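Local coordinates for major capsid protein (Norovirus Hu/GI.7/TCH-060/USA/2003, PDB 4P25), which forms the norovirus capsid, whose dimeric protruding domain binds fucosylated histo-blood group antigens such as Lewis Y, at residues Gly157-Val162 with Ser207-Val212. Residues are numbered along the deposited sequence; the frame is centred on the assembly and turned at random.
Sequences GTLAWV and SDFPIV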
loop_
_atom_site.group_PDB
_atom_site.type_symbol
_atom_site.label_atom_id
_atom_site.label_comp_id
_atom_site.label_asym_id
_atom_site.label_seq_id
_atom_site.Cartn_x
_atom_site.Cartn_y
_atom_site.Cartn_z
ATOM N N GLY A 157 7.864 10.064 5.427
ATOM C CA GLY A 157 6.444 10.202 5.676
ATOM C C GLY A 157 5.520 10.073 4.490
ATOM O O GLY A 157 5.933 9.765 3.369
ATOM N N THR A 158 4.248 10.318 4.771
ATOM C CA THR A 158 3.166 10.089 3.829
ATOM C C THR A 158 2.251 11.305 3.779
ATOM O O THR A 158 1.974 11.922 4.810
ATOM C CB THR A 158 2.358 8.849 4.263
ATOM O OG1 THR A 158 3.233 7.712 4.329
ATOM C CG2 THR A 158 1.227 8.556 3.291
ATOM N N LEU A 159 1.791 11.657 2.582
ATOM C CA LEU A 159 0.786 12.709 2.431
ATOM C C LEU A 159 -0.448 12.364 3.256
ATOM O O LEU A 159 -1.048 11.304 3.065
ATOM C CB LEU A 159 0.401 12.860 0.958
ATOM C CG LEU A 159 -0.583 13.987 0.632
ATOM C CD1 LEU A 159 0.037 15.340 0.946
ATOM C CD2 LEU A 159 -1.017 13.909 -0.823
ATOM N N ALA A 160 -0.825 13.258 4.167
ATOM C CA ALA A 160 -1.956 13.016 5.062
ATOM C C ALA A 160 -3.244 13.690 4.594
ATOM O O ALA A 160 -4.319 13.093 4.652
ATOM C CB ALA A 160 -1.617 13.458 6.477
ATOM N N TRP A 161 -3.128 14.943 4.159
ATOM C CA TRP A 161 -4.266 15.704 3.650
ATOM C C TRP A 161 -3.807 16.894 2.815
ATOM O O TRP A 161 -2.635 17.259 2.848
ATOM C CB TRP A 161 -5.225 16.142 4.771
ATOM C CG TRP A 161 -4.642 16.979 5.906
ATOM C CD1 TRP A 161 -3.856 16.534 6.928
ATOM C CD2 TRP A 161 -4.870 18.375 6.160
ATOM N NE1 TRP A 161 -3.552 17.568 7.786
ATOM C CE2 TRP A 161 -4.167 18.711 7.336
ATOM C CE3 TRP A 161 -5.588 19.379 5.495
ATOM C CZ2 TRP A 161 -4.160 20.003 7.866
ATOM C CZ3 TRP A 161 -5.587 20.671 6.033
ATOM C CH2 TRP A 161 -4.874 20.965 7.201
ATOM N N VAL A 162 -4.731 17.478 2.057
ATOM C CA VAL A 162 -4.413 18.636 1.225
ATOM C C VAL A 162 -5.411 19.764 1.476
ATOM O O VAL A 162 -6.529 19.521 1.927
ATOM C CB VAL A 162 -4.388 18.278 -0.281
ATOM C CG1 VAL A 162 -3.323 17.230 -0.561
ATOM C CG2 VAL A 162 -5.759 17.796 -0.748
ATOM N N SER A 207 -10.958 7.596 -4.966
ATOM C CA SER A 207 -10.806 7.259 -3.555
ATOM C C SER A 207 -11.218 8.404 -2.646
ATOM O O SER A 207 -10.920 9.566 -2.925
ATOM C CB SER A 207 -9.347 6.904 -3.235
ATOM O OG SER A 207 -8.955 5.707 -3.878
ATOM N N ASP A 208 -11.890 8.068 -1.549
ATOM C CA ASP A 208 -12.051 9.004 -0.446
ATOM C C ASP A 208 -10.676 9.408 0.075
ATOM O O ASP A 208 -9.794 8.563 0.252
ATOM C CB ASP A 208 -12.837 8.364 0.698
ATOM C CG ASP A 208 -14.253 8.007 0.308
ATOM O OD1 ASP A 208 -14.877 8.782 -0.444
ATOM O OD2 ASP A 208 -14.741 6.952 0.766
ATOM N N PHE A 209 -10.499 10.701 0.320
ATOM C CA PHE A 209 -9.250 11.220 0.850
ATOM C C PHE A 209 -9.544 12.597 1.420
ATOM O O PHE A 209 -10.398 13.310 0.891
ATOM C CB PHE A 209 -8.185 11.303 -0.249
ATOM C CG PHE A 209 -6.792 11.518 0.277
ATOM C CD1 PHE A 209 -6.073 10.464 0.805
ATOM C CD2 PHE A 209 -6.212 12.775 0.248
ATOM C CE1 PHE A 209 -4.795 10.655 1.299
ATOM C CE2 PHE A 209 -4.934 12.972 0.738
ATOM C CZ PHE A 209 -4.227 11.908 1.266
ATOM N N PRO A 210 -8.864 12.970 2.513
ATOM C CA PRO A 210 -9.183 14.284 3.086
ATOM C C PRO A 210 -8.670 15.445 2.238
ATOM O O PRO A 210 -7.512 15.858 2.331
ATOM C CB PRO A 210 -8.510 14.248 4.465
ATOM C CG PRO A 210 -7.467 13.196 4.360
ATOM C CD PRO A 210 -7.977 12.180 3.388
ATOM N N ILE A 211 -9.566 15.950 1.399
ATOM C CA ILE A 211 -9.328 17.140 0.608
ATOM C C ILE A 211 -10.155 18.234 1.246
ATOM O O ILE A 211 -11.385 18.201 1.202
ATOM C CB ILE A 211 -9.803 16.940 -0.834
ATOM C CG1 ILE A 211 -9.011 15.813 -1.500
ATOM C CG2 ILE A 211 -9.695 18.236 -1.628
ATOM C CD1 ILE A 211 -9.571 15.399 -2.830
ATOM N N VAL A 212 -9.485 19.193 1.866
ATOM C CA VAL A 212 -10.199 20.270 2.524
ATOM C C VAL A 212 -10.516 21.354 1.503
ATOM O O VAL A 212 -9.623 21.836 0.804
ATOM C CB VAL A 212 -9.393 20.838 3.705
ATOM C CG1 VAL A 212 -10.114 22.020 4.326
ATOM C CG2 VAL A 212 -9.160 19.745 4.743
#
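Val162 meets Pro210-Val212 through its backbone: its N donates to Pro210 O (3.2 Å, N-H...O 165°), and its O accepts from Val212 N (3.0 Å, 169°). Both bonds are nearly straight and flank Ile211, the hallmark of a parallel bridge, here a single one, tying the end of strand 154-163 to the loop that follows strand 201-208. The dense part of the contact lies beside these bonds. Phe209 has its CG anti to the backbone N (chi1 -166°), which carries the ring toward segment 157-162; Leu159 O lies in the ring plane at its edge, 3.7 Å from Phe209 CZ, while the neighbouring Pro210 CD sits over one face, offset toward the rim. Pro210 itself brings CG to 3.2 Å from Ala160 O and to 3.7 Å from Trp161 CB. On another side, Val162 CG2 lies 3.9 Å from Ile211 CG1, the two side chains pointing the same way. Packing thins toward the glycan: the partly exposed Val212 meets Trp161 obliquely and by few atoms, its CG2 against CE3 and CZ3 of the indole, with Trp161 CE3 to Val212 CG2 at 3.7 Å. The indole stacks on His110, whose backbone pairs with both Ala160 and Trp161 in a classic beta bulge, and Met125 of the second subunit packs against Trp161. Trp161 and Val212 both touch fucose. The chemistry is thus divided: two backbone bonds fix the spacing of the two segments, and ring carbons packed against carbonyl oxygens, together with apolar contacts, fill in around them, an arrangement that probably helps hold these two pocket residues in place for the glycan.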